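Local coordinates for protein carboxypeptidase D (Drosophila melanogaster, PDB 3MN8) that removes C-terminal arginine or lysine from peptides and proteins as a zinc-dependent carboxypeptidase, here its first catalytic domain with the transthyretin-like domain attached, at residues Asn88-Pro93 and Arg371-Arg376; Lys340-Asp345 and Ala409-Phe414. All coordinates share one frame; numbering follows the deposited sequence.

How the interactions relate
The two contacts illustrate how one sheet of a small accessory domain can serve both its own strand pairing and its docking. Interaction 2 pairs strands 339-344 and 410-415 within the transthyretin-like domain; interaction 1 sets strand 373-376, on the other edge of this three-stranded sheet, against a loop of the catalytic domain. Their centres lie about 9 Å apart and their segments alternate along the chain: 88-93, 340-345, 371-376, 409-414. Polar links join them, with K340 NZ probably hydrogen-bonded to L90 O (2.8 Å) and Y374 OH to L412 O (2.8 Å). The strand pairing of one domain therefore adjoins the seam between domains, away from the zinc site.

Interaction 1 (Asn88-Pro93 and Arg371-Arg376); sequences NLLTPP and RGEYWR
W375 lays its indole against the loop at L90-P93, and its ring nitrogen reaches into that loop's backbone. W375 NE1 donates to L90 O at 3.1 Å with an N-H...O angle of 167°. The oxygen lies nearly in the ring plane, yet the donor stands above the carbonyl plane, off the lone pairs; the same oxygen also takes the ammonium of K340. One ring face receives P92 CA, an off-centre CH-pi contact 4.3 Å from the centroid of the W375 five-membered ring, and P93 CD, both offset toward the rim. With CG anti to its carbonyl carbon (chi1 -54°), the indole reaches from strand 373-376 of the transthyretin-like domain to the loop that leads into strand 93-97 of the carboxypeptidase sheet. L90 occupies the third position of a type II turn from N88 to T91, closed by T91 N to N88 O. L90 N gives a nearly straight bond to E373 OE1 (2.7 Å), met almost end-on at the carboxylate, while the side chains of L90 and E373 run past each other, L90 CD2 3.9 Å from E373 CB. E373 OE2 meets R87 and S369, so the carboxylate is held through both oxygens. L89, one residue earlier in the turn, sends CD1 to the guanidinium edge of R371, 3.5 Å from NE; R371 NH1 itself bonds to R87 O.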
# COMPACT_ATOMS: atom_id res chain seq x y z
N ASN A 88 1.86 -16.93 8.05
CA ASN A 88 2.75 -17.29 9.15
C ASN A 88 2.78 -16.19 10.21
O ASN A 88 2.83 -15.00 9.89
CB ASN A 88 4.16 -17.56 8.63
CG ASN A 88 4.20 -18.70 7.64
OD1 ASN A 88 4.64 -18.54 6.50
ND2 ASN A 88 3.72 -19.87 8.06
N LEU A 89 2.72 -16.60 11.46
CA LEU A 89 2.73 -15.65 12.55
C LEU A 89 3.81 -14.60 12.29
O LEU A 89 4.93 -14.93 11.93
CB LEU A 89 2.99 -16.37 13.87
CG LEU A 89 2.61 -15.58 15.12
CD1 LEU A 89 1.10 -15.56 15.25
CD2 LEU A 89 3.23 -16.19 16.36
N LEU A 90 3.44 -13.34 12.46
CA LEU A 90 4.38 -12.23 12.37
C LEU A 90 4.90 -11.96 10.97
O LEU A 90 5.82 -11.16 10.80
CB LEU A 90 5.53 -12.40 13.37
CG LEU A 90 5.09 -12.20 14.82
CD1 LEU A 90 6.22 -12.43 15.82
CD2 LEU A 90 4.50 -10.81 14.98
N THR A 91 4.33 -12.62 9.97
CA THR A 91 4.54 -12.19 8.60
C THR A 91 3.62 -11.02 8.29
O THR A 91 2.41 -11.13 8.50
CB THR A 91 4.27 -13.29 7.56
OG1 THR A 91 5.23 -14.35 7.71
CG2 THR A 91 4.39 -12.71 6.16
N PRO A 92 4.21 -9.91 7.80
CA PRO A 92 3.50 -8.66 7.46
C PRO A 92 2.63 -8.81 6.22
O PRO A 92 3.15 -9.14 5.14
CB PRO A 92 4.63 -7.67 7.17
CG PRO A 92 5.89 -8.33 7.67
CD PRO A 92 5.66 -9.79 7.60
N PRO A 93 1.33 -8.55 6.35
CA PRO A 93 0.49 -8.41 5.16
C PRO A 93 0.70 -7.02 4.59
O PRO A 93 0.82 -6.03 5.32
CB PRO A 93 -0.94 -8.59 5.68
CG PRO A 93 -0.86 -8.50 7.17
CD PRO A 93 0.58 -8.26 7.58
N ARG A 371 -4.41 -12.76 16.66
CA ARG A 371 -3.36 -13.57 17.24
C ARG A 371 -2.41 -12.71 18.08
O ARG A 371 -1.33 -13.13 18.46
CB ARG A 371 -2.61 -14.37 16.15
CG ARG A 371 -3.57 -14.99 15.10
CD ARG A 371 -3.09 -16.28 14.44
NE ARG A 371 -1.95 -16.09 13.57
CZ ARG A 371 -1.93 -16.18 12.24
NH1 ARG A 371 -0.78 -15.96 11.64
NH2 ARG A 371 -3.00 -16.48 11.52
N GLY A 372 -2.83 -11.49 18.37
CA GLY A 372 -2.08 -10.62 19.25
C GLY A 372 -0.79 -10.11 18.63
O GLY A 372 0.13 -9.70 19.33
N GLU A 373 -0.74 -10.13 17.31
CA GLU A 373 0.44 -9.65 16.61
C GLU A 373 0.37 -8.15 16.37
O GLU A 373 -0.71 -7.58 16.21
CB GLU A 373 0.60 -10.35 15.26
CG GLU A 373 -0.11 -11.67 15.13
CD GLU A 373 -0.09 -12.17 13.70
OE1 GLU A 373 1.02 -12.49 13.21
OE2 GLU A 373 -1.18 -12.23 13.06
N TYR A 374 1.54 -7.52 16.32
CA TYR A 374 1.64 -6.13 15.91
C TYR A 374 2.98 -5.93 15.20
O TYR A 374 3.96 -6.63 15.49
CB TYR A 374 1.56 -5.19 17.11
CG TYR A 374 2.86 -5.14 17.89
CD1 TYR A 374 3.09 -6.01 18.96
CD2 TYR A 374 3.86 -4.24 17.53
CE1 TYR A 374 4.30 -5.97 19.65
CE2 TYR A 374 5.06 -4.20 18.22
CZ TYR A 374 5.27 -5.07 19.27
OH TYR A 374 6.46 -5.02 19.95
N TRP A 375 3.00 -5.00 14.26
CA TRP A 375 4.22 -4.59 13.61
C TRP A 375 4.24 -3.08 13.73
O TRP A 375 3.29 -2.42 13.32
CB TRP A 375 4.20 -4.95 12.13
CG TRP A 375 3.92 -6.37 11.84
CD1 TRP A 375 4.82 -7.33 11.45
CD2 TRP A 375 2.64 -7.02 11.90
NE1 TRP A 375 4.18 -8.54 11.27
CE2 TRP A 375 2.84 -8.37 11.55
CE3 TRP A 375 1.35 -6.59 12.22
CZ2 TRP A 375 1.80 -9.29 11.52
CZ3 TRP A 375 0.32 -7.50 12.20
CH2 TRP A 375 0.55 -8.83 11.85
N ARG A 376 5.31 -2.53 14.29
CA ARG A 376 5.41 -1.09 14.40
C ARG A 376 6.60 -0.60 13.60
O ARG A 376 7.77 -0.77 13.99
CB ARG A 376 5.50 -0.65 15.86
CG ARG A 376 5.67 0.85 16.07
CD ARG A 376 4.47 1.64 15.59
NE ARG A 376 4.66 3.08 15.76
CZ ARG A 376 3.82 4.02 15.33
NH1 ARG A 376 2.71 3.69 14.69
NH2 ARG A 376 4.09 5.30 15.53

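Interaction 2 (Lys340-Asp345 and Ala409-Phe414)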
# COMPACT_ATOMS: atom_id res chain seq x y z
N LYS A 340 8.18 -5.83 15.94
CA LYS A 340 6.99 -6.64 15.84
C LYS A 340 7.01 -7.59 17.01
O LYS A 340 8.09 -7.84 17.59
CB LYS A 340 6.92 -7.39 14.51
CG LYS A 340 8.02 -8.41 14.26
CD LYS A 340 7.69 -9.17 12.97
CE LYS A 340 8.77 -10.13 12.56
NZ LYS A 340 8.51 -10.61 11.17
N GLY A 341 5.84 -8.10 17.38
CA GLY A 341 5.74 -8.97 18.53
C GLY A 341 4.34 -9.40 18.91
O GLY A 341 3.37 -9.20 18.18
N LEU A 342 4.26 -10.00 20.09
CA LEU A 342 3.00 -10.55 20.57
C LEU A 342 2.64 -9.95 21.90
O LEU A 342 3.48 -9.84 22.80
CB LEU A 342 3.11 -12.06 20.72
CG LEU A 342 3.52 -12.83 19.47
CD1 LEU A 342 3.77 -14.27 19.85
CD2 LEU A 342 2.48 -12.71 18.34
N VAL A 343 1.38 -9.57 22.03
CA VAL A 343 0.84 -9.23 23.32
C VAL A 343 0.04 -10.45 23.71
O VAL A 343 -0.89 -10.87 23.01
CB VAL A 343 -0.04 -7.97 23.28
CG1 VAL A 343 -0.68 -7.73 24.64
CG2 VAL A 343 0.77 -6.78 22.82
N THR A 344 0.43 -11.03 24.83
CA THR A 344 -0.09 -12.33 25.20
C THR A 344 -0.57 -12.39 26.64
O THR A 344 -0.24 -11.53 27.46
CB THR A 344 0.98 -13.40 25.00
OG1 THR A 344 0.36 -14.68 25.01
CG2 THR A 344 2.02 -13.31 26.12
N ASP A 345 -1.38 -13.41 26.90
CA ASP A 345 -1.80 -13.80 28.23
C ASP A 345 -0.63 -14.10 29.11
O ASP A 345 0.51 -14.21 28.64
CB ASP A 345 -2.54 -15.13 28.14
CG ASP A 345 -3.99 -14.99 28.30
OD1 ASP A 345 -4.71 -15.99 28.10
OD2 ASP A 345 -4.41 -13.86 28.63
N ALA A 409 12.04 -7.18 11.27
CA ALA A 409 11.79 -6.31 12.41
C ALA A 409 12.15 -6.99 13.71
O ALA A 409 11.94 -8.19 13.89
CB ALA A 409 10.33 -5.88 12.43
N LEU A 410 12.71 -6.20 14.62
CA LEU A 410 13.12 -6.68 15.92
C LEU A 410 11.93 -7.21 16.71
O LEU A 410 10.92 -6.51 16.87
CB LEU A 410 13.81 -5.56 16.68
CG LEU A 410 15.25 -5.36 16.24
CD1 LEU A 410 15.72 -3.94 16.50
CD2 LEU A 410 16.12 -6.40 16.94
N ARG A 411 12.05 -8.44 17.20
CA ARG A 411 11.00 -9.05 18.00
C ARG A 411 10.93 -8.42 19.38
O ARG A 411 11.95 -8.07 19.96
CB ARG A 411 11.19 -10.55 18.15
CG ARG A 411 10.18 -11.16 19.10
CD ARG A 411 8.81 -11.28 18.45
NE ARG A 411 8.64 -12.62 17.89
CZ ARG A 411 8.05 -13.63 18.52
NH1 ARG A 411 7.53 -13.45 19.73
NH2 ARG A 411 7.94 -14.82 17.93
N LEU A 412 9.72 -8.29 19.91
CA LEU A 412 9.53 -7.65 21.20
C LEU A 412 8.11 -7.95 21.63
O LEU A 412 7.15 -7.47 21.03
CB LEU A 412 9.74 -6.14 21.09
CG LEU A 412 9.69 -5.32 22.38
CD1 LEU A 412 10.91 -5.60 23.24
CD2 LEU A 412 9.60 -3.83 22.08
N ASP A 413 7.97 -8.77 22.67
CA ASP A 413 6.66 -9.26 23.10
C ASP A 413 6.23 -8.63 24.41
O ASP A 413 7.00 -7.97 25.08
CB ASP A 413 6.67 -10.78 23.27
CG ASP A 413 6.91 -11.52 21.98
OD1 ASP A 413 6.92 -10.90 20.89
OD2 ASP A 413 7.08 -12.76 22.05
N PHE A 414 4.98 -8.89 24.76
CA PHE A 414 4.42 -8.39 26.00
C PHE A 414 3.50 -9.43 26.64
O PHE A 414 2.66 -10.02 25.96
CB PHE A 414 3.64 -7.10 25.74
CG PHE A 414 4.49 -5.99 25.22
CD1 PHE A 414 4.67 -5.83 23.85
CD2 PHE A 414 5.13 -5.11 26.09
CE1 PHE A 414 5.46 -4.80 23.35
CE2 PHE A 414 5.92 -4.08 25.60
CZ PHE A 414 6.09 -3.92 24.23
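D413 and L342 lie side by side, their side chains pointing the same way, and the carboxylate intrudes into what is otherwise parallel strand pairing. K340 N to L410 O, F414 N to L342 O (2.6 Å) and T344 N to F414 O (2.7 Å) follow the usual pattern, with a weak bond from L412 N to K340 O. L342 N, however, is 4.0 Å from L412 O and instead meets D413 OD1 at 2.9 Å, from above the carboxylate plane. Bent at chi2 and chi3, R411 donates from NH1 to the syn lone pair of D413 OD1 (2.9 Å), part of a salt bridge that also involves OD2. L342 CD1 lies 3.9 Å from R411 NH1, oblique to the guanidinium. Were D413 an alanine, the L342 amide and the R411 guanidinium would probably lose their shared acceptor at the break in strand 410-415. Farther along, F414 and V343 share one sheet face; the two side chains cross obliquely, V343 CG2 4.1 Å from F414 CB. K340 and R411 take the other face, where K340 CG packs on A409 CB and its extended chain carries NZ to L90 O and to a salt bridge with E408. The chemistry implies that a side chain stands in for a backbone carbonyl, with arginine probably steadying its negative charge.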